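PDB 3QKX: uncharacterized HTH-type transcriptional regulator HI_0893 from Haemophilus influenzae, which probably binds regulatory DNA and controls transcription as a homodimeric regulator of the TetR family. Local coordinates for residues E142-E145 with D146-F149; C125-D128 with L129-Q133; S152-T155 with A156-A160. One frame throughout, in Å; residues are numbered along the deposited sequence.

Interaction 1: E142-E145 with D146-F149; sequences ELSE and DILF
Ser144 OG donates to Asp146 OD1 over 2.7 Å, reaching the carboxylate on its syn side but 32° out of its plane. The hydroxyl gets there because chi1 of Ser144 (73°) sets OG between the backbone N and the carbonyl carbon, over the first turn of helix 145-151. The methyl end of Ile147 packs against the same oxygen, CD1 lying 3.6 Å from Ser144 OG. On the neighbouring flank Leu143 CB rests 4.1 Å from Ile147 CG2, the two side chains crossing at about a right angle, and 4.0 Å from Leu148 CD2. The other Leu148 methyl, CD1, comes alongside the backbone at 3.4 Å from Leu143 O.

Ser144 stands at the N-cap position, right before the helix, and the loop residue Leu143 just before it adds an apolar cover to the first turn. Asp146 OD1 also takes a weak bond from its neighbour Ile147 N, bent to 117°, which helps keep the carboxylate folded back over the helix start. Behind these side chains, Leu148 N donates to Ser144 O at 3.1 Å in an almost straight bond, and Phe149 N to Glu145 O.

Farther out, Asp146 OD2 forms a salt bridge with Lys164 of the second subunit, whose Leu159 packs on Ile147 and Arg181 on Leu143. Within the chain, Leu148 leans on Cys131 and Gln135 of helix 126-137.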
ATOM      1  N   GLU A 142     -21.472  -4.603  -9.700  1.00 61.04           N
ATOM      2  CA  GLU A 142     -20.959  -5.647 -10.608  1.00 64.10           C
ATOM      3  C   GLU A 142     -19.550  -5.256 -11.139  1.00 63.55           C
ATOM      4  O   GLU A 142     -19.370  -4.880 -12.289  1.00 66.46           O
ATOM      5  CB  GLU A 142     -21.972  -5.974 -11.739  1.00 68.74           C
ATOM      6  CG  GLU A 142     -23.063  -7.065 -11.316  1.00 71.61           C
ATOM      7  CD  GLU A 142     -23.985  -7.511 -12.482  1.00 75.81           C
ATOM      8  N   LEU A 143     -18.581  -5.334 -10.235  1.00 60.39           N
ATOM      9  CA  LEU A 143     -17.173  -5.093 -10.497  1.00 59.53           C
ATOM     10  C   LEU A 143     -16.431  -6.315 -10.002  1.00 59.52           C
ATOM     11  O   LEU A 143     -16.902  -6.988  -9.078  1.00 57.85           O
ATOM     12  CB  LEU A 143     -16.706  -3.859  -9.724  1.00 55.88           C
ATOM     13  CG  LEU A 143     -17.316  -2.534 -10.180  1.00 54.78           C
ATOM     14  CD1 LEU A 143     -17.133  -1.452  -9.144  1.00 47.98           C
ATOM     15  CD2 LEU A 143     -16.715  -2.132 -11.535  1.00 54.58           C
ATOM     16  N   SER A 144     -15.264  -6.592 -10.567  1.00 61.14           N
ATOM     17  CA  SER A 144     -14.524  -7.799 -10.190  1.00 62.74           C
ATOM     18  C   SER A 144     -14.143  -7.770  -8.709  1.00 58.81           C
ATOM     19  O   SER A 144     -14.183  -6.735  -8.072  1.00 55.71           O
ATOM     20  CB  SER A 144     -13.285  -7.980 -11.069  1.00 65.72           C
ATOM     21  OG  SER A 144     -12.298  -7.043 -10.718  1.00 65.09           O
ATOM     22  N   GLU A 145     -13.789  -8.918  -8.159  1.00 60.24           N
ATOM     23  CA  GLU A 145     -13.596  -9.019  -6.693  1.00 57.70           C
ATOM     24  C   GLU A 145     -12.417  -8.186  -6.209  1.00 55.04           C
ATOM     25  O   GLU A 145     -12.485  -7.625  -5.127  1.00 52.18           O
ATOM     26  CB  GLU A 145     -13.422 -10.475  -6.249  1.00 60.09           C
ATOM     27  CG  GLU A 145     -14.666 -11.362  -6.496  1.00 64.22           C
ATOM     28  CD  GLU A 145     -14.682 -12.066  -7.863  1.00 70.90           C
ATOM     29  OE1 GLU A 145     -13.939 -11.641  -8.777  1.00 72.67           O
ATOM     30  OE2 GLU A 145     -15.452 -13.049  -8.017  1.00 75.98           O
ATOM     31  N   ASP A 146     -11.354  -8.079  -7.008  1.00 56.85           N
ATOM     32  CA  ASP A 146     -10.196  -7.269  -6.583  1.00 56.13           C
ATOM     33  C   ASP A 146     -10.498  -5.779  -6.564  1.00 52.75           C
ATOM     34  O   ASP A 146     -10.117  -5.108  -5.628  1.00 50.10           O
ATOM     35  CB  ASP A 146      -8.888  -7.575  -7.355  1.00 60.18           C
ATOM     36  CG  ASP A 146      -9.034  -7.500  -8.853  1.00 66.82           C
ATOM     37  OD1 ASP A 146      -9.982  -6.857  -9.344  1.00 72.35           O
ATOM     38  OD2 ASP A 146      -8.183  -8.099  -9.555  1.00 76.93           O
ATOM     39  N   ILE A 147     -11.238  -5.289  -7.562  1.00 53.12           N
ATOM     40  CA  ILE A 147     -11.665  -3.893  -7.595  1.00 51.00           C
ATOM     41  C   ILE A 147     -12.523  -3.589  -6.384  1.00 48.43           C
ATOM     42  O   ILE A 147     -12.289  -2.605  -5.674  1.00 46.92           O
ATOM     43  CB  ILE A 147     -12.438  -3.541  -8.885  1.00 52.22           C
ATOM     44  CG1 ILE A 147     -11.488  -3.464 -10.072  1.00 54.92           C
ATOM     45  CG2 ILE A 147     -13.112  -2.236  -8.748  1.00 50.79           C
ATOM     46  CD1 ILE A 147     -12.184  -3.486 -11.421  1.00 54.33           C
ATOM     47  N   LEU A 148     -13.483  -4.455  -6.111  1.00 48.37           N
ATOM     48  CA  LEU A 148     -14.324  -4.268  -4.942  1.00 46.43           C
ATOM     49  C   LEU A 148     -13.488  -4.197  -3.661  1.00 44.89           C
ATOM     50  O   LEU A 148     -13.690  -3.309  -2.825  1.00 43.02           O
ATOM     51  CB  LEU A 148     -15.348  -5.399  -4.839  1.00 47.80           C
ATOM     52  CG  LEU A 148     -16.443  -5.440  -5.908  1.00 48.97           C
ATOM     53  CD1 LEU A 148     -17.233  -6.726  -5.731  1.00 48.92           C
ATOM     54  CD2 LEU A 148     -17.349  -4.218  -5.802  1.00 45.90           C
ATOM     55  N   PHE A 149     -12.537  -5.109  -3.521  1.00 46.13           N
ATOM     56  CA  PHE A 149     -11.629  -5.067  -2.383  1.00 45.62           C
ATOM     57  C   PHE A 149     -10.890  -3.736  -2.294  1.00 44.51           C
ATOM     58  O   PHE A 149     -10.875  -3.125  -1.243  1.00 45.31           O
ATOM     59  CB  PHE A 149     -10.627  -6.193  -2.449  1.00 47.28           C
ATOM     60  CG  PHE A 149      -9.661  -6.214  -1.284  1.00 48.21           C
ATOM     61  CD1 PHE A 149     -10.001  -6.833  -0.102  1.00 49.49           C
ATOM     62  CD2 PHE A 149      -8.402  -5.640  -1.392  1.00 50.30           C
ATOM     63  CE1 PHE A 149      -9.110  -6.860   0.976  1.00 51.02           C
ATOM     64  CE2 PHE A 149      -7.501  -5.686  -0.315  1.00 51.50           C
ATOM     65  CZ  PHE A 149      -7.861  -6.299   0.858  1.00 50.93           C
TER

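Interaction 2: C125-D128 with L129-Q133; sequences CRWD and LFCHQ. With EDO (1,2-ethanediol), chain C.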
ATOM      1  N   CYS A 125     -11.445 -18.076  -0.887  1.00 89.39           N
ATOM      2  CA  CYS A 125     -11.147 -16.930  -0.056  1.00 82.82           C
ATOM      3  C   CYS A 125     -12.455 -16.328   0.450  1.00 77.78           C
ATOM      4  O   CYS A 125     -13.391 -16.167  -0.315  1.00 76.74           O
ATOM      5  CB  CYS A 125     -10.370 -15.888  -0.864  1.00 80.48           C
ATOM      6  SG  CYS A 125      -9.976 -14.395   0.048  1.00 76.77           S
ATOM      7  N   ARG A 126     -12.513 -15.996   1.736  1.00 74.09           N
ATOM      8  CA  ARG A 126     -13.715 -15.408   2.338  1.00 70.73           C
ATOM      9  C   ARG A 126     -14.208 -14.163   1.574  1.00 66.54           C
ATOM     10  O   ARG A 126     -15.405 -13.994   1.377  1.00 66.08           O
ATOM     11  CB  ARG A 126     -13.459 -15.068   3.823  1.00 69.49           C
ATOM     12  CG  ARG A 126     -14.601 -14.361   4.579  1.00 67.26           C
ATOM     13  CD  ARG A 126     -15.946 -15.060   4.423  1.00 70.91           C
ATOM     14  NE  ARG A 126     -15.888 -16.494   4.740  1.00 74.63           N
ATOM     15  CZ  ARG A 126     -16.804 -17.406   4.390  1.00 78.93           C
ATOM     16  NH1 ARG A 126     -17.868 -17.067   3.661  1.00 78.74           N
ATOM     17  NH2 ARG A 126     -16.647 -18.700   4.756  1.00 83.14           N
ATOM     18  N   TRP A 127     -13.282 -13.320   1.118  1.00 63.64           N
ATOM     19  CA  TRP A 127     -13.646 -12.131   0.355  1.00 59.96           C
ATOM     20  C   TRP A 127     -14.375 -12.496  -0.913  1.00 61.73           C
ATOM     21  O   TRP A 127     -15.434 -11.917  -1.212  1.00 60.71           O
ATOM     22  CB  TRP A 127     -12.423 -11.301  -0.022  1.00 58.09           C
ATOM     23  CG  TRP A 127     -12.803 -10.121  -0.841  1.00 54.18           C
ATOM     24  CD1 TRP A 127     -12.486  -9.885  -2.152  1.00 53.92           C
ATOM     25  CD2 TRP A 127     -13.632  -9.030  -0.427  1.00 49.59           C
ATOM     26  NE1 TRP A 127     -13.068  -8.708  -2.573  1.00 49.42           N
ATOM     27  CE2 TRP A 127     -13.753  -8.156  -1.521  1.00 49.45           C
ATOM     28  CE3 TRP A 127     -14.264  -8.701   0.764  1.00 48.82           C
ATOM     29  CZ2 TRP A 127     -14.504  -6.988  -1.459  1.00 48.70           C
ATOM     30  CZ3 TRP A 127     -15.008  -7.525   0.824  1.00 47.52           C
ATOM     31  CH2 TRP A 127     -15.122  -6.696  -0.276  1.00 47.27           C
ATOM     32  N   ASP A 128     -13.789 -13.423  -1.668  1.00 64.65           N
ATOM     33  CA  ASP A 128     -14.357 -13.878  -2.928  1.00 67.45           C
ATOM     34  C   ASP A 128     -15.746 -14.443  -2.694  1.00 67.88           C
ATOM     35  O   ASP A 128     -16.690 -14.090  -3.420  1.00 67.40           O
ATOM     36  CB  ASP A 128     -13.450 -14.943  -3.611  1.00 72.13           C
ATOM     37  CG  ASP A 128     -12.189 -14.330  -4.308  1.00 74.19           C
ATOM     38  OD1 ASP A 128     -12.034 -13.088  -4.373  1.00 74.12           O
ATOM     39  OD2 ASP A 128     -11.354 -15.115  -4.805  1.00 81.11           O
ATOM     40  N   LEU A 129     -15.864 -15.304  -1.676  1.00 68.64           N
ATOM     41  CA  LEU A 129     -17.132 -15.955  -1.328  1.00 70.11           C
ATOM     42  C   LEU A 129     -18.170 -14.939  -0.916  1.00 66.62           C
ATOM     43  O   LEU A 129     -19.334 -15.029  -1.322  1.00 68.33           O
ATOM     44  CB  LEU A 129     -16.956 -16.953  -0.178  1.00 72.31           C
ATOM     45  CG  LEU A 129     -16.185 -18.265  -0.406  1.00 77.46           C
ATOM     46  CD1 LEU A 129     -16.280 -19.154   0.845  1.00 79.86           C
ATOM     47  CD2 LEU A 129     -16.676 -19.019  -1.624  1.00 81.41           C
ATOM     48  N   PHE A 130     -17.757 -13.988  -0.096  1.00 62.46           N
ATOM     49  CA  PHE A 130     -18.650 -12.952   0.368  1.00 59.54           C
ATOM     50  C   PHE A 130     -19.187 -12.133  -0.806  1.00 58.53           C
ATOM     51  O   PHE A 130     -20.376 -11.861  -0.872  1.00 58.97           O
ATOM     52  CB  PHE A 130     -17.932 -12.051   1.360  1.00 56.27           C
ATOM     53  CG  PHE A 130     -18.648 -10.755   1.641  1.00 54.97           C
ATOM     54  CD1 PHE A 130     -19.659 -10.709   2.587  1.00 55.58           C
ATOM     55  CD2 PHE A 130     -18.300  -9.579   0.968  1.00 52.36           C
ATOM     56  CE1 PHE A 130     -20.329  -9.528   2.868  1.00 54.76           C
ATOM     57  CE2 PHE A 130     -18.959  -8.369   1.256  1.00 52.60           C
ATOM     58  CZ  PHE A 130     -19.985  -8.351   2.204  1.00 53.16           C
ATOM     59  N   CYS A 131     -18.296 -11.739  -1.714  1.00 58.13           N
ATOM     60  CA  CYS A 131     -18.680 -11.017  -2.923  1.00 57.80           C
ATOM     61  C   CYS A 131     -19.695 -11.783  -3.719  1.00 61.51           C
ATOM     62  O   CYS A 131     -20.645 -11.191  -4.189  1.00 61.93           O
ATOM     63  CB  CYS A 131     -17.466 -10.697  -3.791  1.00 57.35           C
ATOM     64  SG  CYS A 131     -16.435  -9.394  -3.087  1.00 54.91           S
ATOM     65  N   HIS A 132     -19.518 -13.100  -3.843  1.00 65.27           N
ATOM     66  CA  HIS A 132     -20.432 -13.922  -4.620  1.00 69.31           C
ATOM     67  C   HIS A 132     -21.837 -13.945  -3.995  1.00 69.45           C
ATOM     68  O   HIS A 132     -22.827 -13.753  -4.706  1.00 69.90           O
ATOM     69  CB  HIS A 132     -19.887 -15.349  -4.786  1.00 73.24           C
ATOM     70  CG  HIS A 132     -20.699 -16.206  -5.718  1.00 79.82           C
ATOM     71  ND1 HIS A 132     -21.005 -15.826  -7.012  1.00 83.30           N
ATOM     72  CD2 HIS A 132     -21.250 -17.440  -5.550  1.00 86.11           C
ATOM     73  CE1 HIS A 132     -21.717 -16.782  -7.595  1.00 88.40           C
ATOM     74  NE2 HIS A 132     -21.882 -17.770  -6.731  1.00 89.49           N
ATOM     75  N   GLN A 133     -21.908 -14.149  -2.678  1.00 68.73           N
ATOM     76  CA  GLN A 133     -23.199 -14.205  -1.973  1.00 70.00           C
ATOM     77  C   GLN A 133     -23.892 -12.839  -1.960  1.00 66.86           C
ATOM     78  O   GLN A 133     -25.094 -12.743  -2.235  1.00 68.34           O
ATOM     79  CB  GLN A 133     -23.033 -14.719  -0.522  1.00 70.86           C
ATOM     80  CG  GLN A 133     -22.663 -16.203  -0.386  1.00 77.19           C
ATOM     81  CD  GLN A 133     -23.663 -17.149  -1.078  1.00 86.00           C
ATOM     82  OE1 GLN A 133     -23.274 -18.166  -1.662  1.00 92.99           O
ATOM     83  NE2 GLN A 133     -24.955 -16.799  -1.028  1.00 89.35           N
TER
HETATM   84  C1  EDO C 202      -8.997 -10.099  -3.784  1.00100.20           C
HETATM   85  O1  EDO C 202      -8.051  -9.392  -2.972  1.00 99.21           O
HETATM   86  C2  EDO C 202      -8.281 -10.820  -4.923  1.00100.60           C
HETATM   87  O2  EDO C 202      -9.220 -11.643  -5.630  1.00100.97           O
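The sulfur of Cys131 sits over one face of the Trp127 indole, a sulfur-aromatic contact between residues one helical turn apart. SG stands 3.6 Å from the centroid of the five-membered ring, 27° off its normal, and is displaced toward the six-membered ring so that Trp127 CE2 is its nearest ring atom at 3.3 Å. The indole swings onto this sulfur with CG anti to the backbone N (chi1 178°). Its NE1 is used elsewhere, donating to Glu145 O.

Between the aromatic rings the contact is looser: Phe130 CD2 approaches Trp127 CZ3 to 3.9 Å, with the planes 31° apart. Leu129 supplies the apolar contact to the charged group, placing CD1 over a face of the Arg126 guanidinium, 3.8 Å from NH1. Bends at chi2 and chi3 fold the arginine chain back along the helix to meet it, and Phe75 makes a cation-pi contact with the same group.

Arg126, Trp127, Leu129, Phe130 and Cys131 lie on the first two turns of helix 126-137 in the C-terminal domain, with Cys125 at the N-cap position; its SG accepts a weak bond from Trp127 N.

The backbone bonds follow the i to i+4 pattern, from Leu129 N to Cys125 O (3.0 Å) through to His132 N with Asp128 O. Asp128 OD1 takes a weak 3.4 Å bond from O2 of a 1,2-ethanediol, probably from the crystallisation liquor.

Interaction 3: S152-T155 with A156-A160; sequences SLKT and AINLA
Lys154 O is gripped by two backbone donors of the following turn, Asn158 N and Ile157 N. The bond from Asn158 N is 3.0 Å long, lies in the carbonyl plane and is fairly straight at 161°, whereas that from Ile157 N is weak and bent. Around this oxygen the side chains of Lys154 and Asn158 pass at a slant, the lysine meeting the amide through CG and CE. Lys154 CG lies 3.7 Å from Asn158 ND2, and CE is equally near Asn158 OD1. The bend at chi2 (56°) turns the aliphatic part of Lys154 toward the amide, a contact of methylenes with a polar group. The amide itself is engaged across the dimer: its ND2 bonds to OD1 of Asn158 of the second subunit.

Two residues earlier, Ser152 O receives both Thr155 N and Thr155 OG1. The hydroxyl reaches it because chi1 of Thr155 (51°) places OG1 between the backbone N and the carbonyl carbon, facing back toward the chain before the helix. OG1 also takes a bond from Trp89 NE1 of helix 81-98, so this buried hydroxyl has two partners. Ala156 N bonds to Leu153 O at 2.9 Å, coming from above the carbonyl plane, with Ala156 CB packed 3.3 Å from that oxygen. Leu159 N donates to Thr155 O at 2.8 Å, the next i to i+4 bond after Asn158 N to Lys154 O.

The second subunit places Leu150 on Thr155. Residues 152-160 lead into and along helix 154-165, a helix that contributes to the dimer interface of the all-helical C-terminal domain, in keeping with the TetR family.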
ATOM      1  N   SER A 152     -12.857  -0.945  -0.892  1.00 42.59           N
ATOM      2  CA  SER A 152     -13.559  -1.166   0.386  1.00 42.88           C
ATOM      3  C   SER A 152     -12.619  -1.672   1.524  1.00 43.03           C
ATOM      4  O   SER A 152     -12.025  -0.851   2.261  1.00 43.19           O
ATOM      5  CB  SER A 152     -14.741  -2.096   0.177  1.00 42.99           C
ATOM      6  OG  SER A 152     -14.326  -3.356  -0.329  1.00 45.79           O
ATOM      7  N   LEU A 153     -12.435  -2.986   1.640  1.00 43.04           N
ATOM      8  CA  LEU A 153     -11.614  -3.522   2.726  1.00 43.58           C
ATOM      9  C   LEU A 153     -10.213  -2.969   2.713  1.00 43.02           C
ATOM     10  O   LEU A 153      -9.580  -2.876   3.759  1.00 43.64           O
ATOM     11  CB  LEU A 153     -11.501  -5.040   2.668  1.00 44.78           C
ATOM     12  CG  LEU A 153     -12.426  -5.841   3.539  1.00 47.25           C
ATOM     13  CD1 LEU A 153     -11.956  -7.308   3.538  1.00 48.41           C
ATOM     14  CD2 LEU A 153     -12.444  -5.262   4.924  1.00 48.66           C
ATOM     15  N   LYS A 154      -9.721  -2.610   1.529  1.00 42.47           N
ATOM     16  CA  LYS A 154      -8.396  -2.018   1.405  1.00 42.26           C
ATOM     17  C   LYS A 154      -8.181  -0.874   2.366  1.00 42.01           C
ATOM     18  O   LYS A 154      -7.072  -0.705   2.808  1.00 43.41           O
ATOM     19  CB  LYS A 154      -8.148  -1.559  -0.018  1.00 42.27           C
ATOM     20  CG  LYS A 154      -6.757  -1.030  -0.321  1.00 42.77           C
ATOM     21  CD  LYS A 154      -5.660  -2.004   0.014  1.00 42.61           C
ATOM     22  CE  LYS A 154      -4.323  -1.549  -0.549  1.00 44.97           C
ATOM     23  NZ  LYS A 154      -3.198  -2.452  -0.161  1.00 47.63           N
ATOM     24  N   THR A 155      -9.233  -0.101   2.687  1.00 41.63           N
ATOM     25  CA  THR A 155      -9.125   1.029   3.626  1.00 42.33           C
ATOM     26  C   THR A 155      -8.571   0.606   4.996  1.00 43.52           C
ATOM     27  O   THR A 155      -7.744   1.298   5.581  1.00 43.51           O
ATOM     28  CB  THR A 155     -10.480   1.734   3.839  1.00 42.85           C
ATOM     29  OG1 THR A 155     -11.497   0.760   4.165  1.00 43.40           O
ATOM     30  CG2 THR A 155     -10.888   2.540   2.588  1.00 40.67           C
ATOM     31  N   ALA A 156      -8.979  -0.570   5.459  1.00 44.25           N
ATOM     32  CA  ALA A 156      -8.501  -1.100   6.727  1.00 45.98           C
ATOM     33  C   ALA A 156      -6.992  -1.190   6.726  1.00 47.86           C
ATOM     34  O   ALA A 156      -6.340  -0.720   7.674  1.00 50.17           O
ATOM     35  CB  ALA A 156      -9.097  -2.415   6.995  1.00 45.58           C
ATOM     36  N   ILE A 157      -6.431  -1.674   5.624  1.00 47.97           N
ATOM     37  CA  ILE A 157      -4.982  -1.831   5.505  1.00 49.17           C
ATOM     38  C   ILE A 157      -4.297  -0.486   5.364  1.00 50.59           C
ATOM     39  O   ILE A 157      -3.257  -0.261   5.957  1.00 53.55           O
ATOM     40  CB  ILE A 157      -4.588  -2.726   4.304  1.00 49.06           C
ATOM     41  CG1 ILE A 157      -5.203  -4.124   4.450  1.00 48.85           C
ATOM     42  CG2 ILE A 157      -3.066  -2.809   4.179  1.00 48.06           C
ATOM     43  CD1 ILE A 157      -5.234  -4.946   3.161  1.00 50.90           C
ATOM     44  N   ASN A 158      -4.866   0.401   4.560  1.00 50.08           N
ATOM     45  CA  ASN A 158      -4.268   1.703   4.329  1.00 50.85           C
ATOM     46  C   ASN A 158      -4.297   2.578   5.611  1.00 52.63           C
ATOM     47  O   ASN A 158      -3.353   3.355   5.881  1.00 54.74           O
ATOM     48  CB  ASN A 158      -4.969   2.428   3.141  1.00 50.13           C
ATOM     49  CG  ASN A 158      -4.484   1.931   1.752  1.00 50.05           C
ATOM     50  OD1 ASN A 158      -3.427   1.343   1.639  1.00 52.44           O
ATOM     51  ND2 ASN A 158      -5.267   2.194   0.705  1.00 49.93           N
ATOM     52  N   LEU A 159      -5.370   2.448   6.393  1.00 52.38           N
ATOM     53  CA  LEU A 159      -5.516   3.224   7.615  1.00 54.51           C
ATOM     54  C   LEU A 159      -4.494   2.802   8.672  1.00 56.35           C
ATOM     55  O   LEU A 159      -3.830   3.648   9.258  1.00 57.56           O
ATOM     56  CB  LEU A 159      -6.934   3.107   8.167  1.00 54.16           C
ATOM     57  CG  LEU A 159      -7.331   4.157   9.196  1.00 56.34           C
ATOM     58  CD1 LEU A 159      -7.266   5.591   8.604  1.00 57.40           C
ATOM     59  CD2 LEU A 159      -8.697   3.864   9.688  1.00 54.01           C
ATOM     60  N   ALA A 160      -4.380   1.493   8.901  1.00 56.97           N
ATOM     61  CA  ALA A 160      -3.358   0.929   9.787  1.00 59.76           C
ATOM     62  C   ALA A 160      -1.958   1.401   9.378  1.00 62.50           C
ATOM     63  O   ALA A 160      -1.167   1.860  10.217  1.00 65.46           O
ATOM     64  CB  ALA A 160      -3.419  -0.556   9.756  1.00 58.41           C
TER

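How the interactions relate
Along the chain the three contacts come in series, and none nests in or crosses another. Interaction 2 opens helix 126-137, interaction 1 closes the loop that leads from it into helix 145-151, and interaction 3 covers the short turn into helix 154-165. Trp127 joins all three: its ring meets Phe149 edge-to-face, and it packs on Ser152 and Leu153. The short helix 145-151 is tied onward where Phe149 O lies 3.0 Å from Lys154 N, a probable hydrogen bond, and Phe149 touches Ile157. Interactions 1 and 3 both face the second subunit; interaction 2 instead packs against helices 52-72 and 81-98.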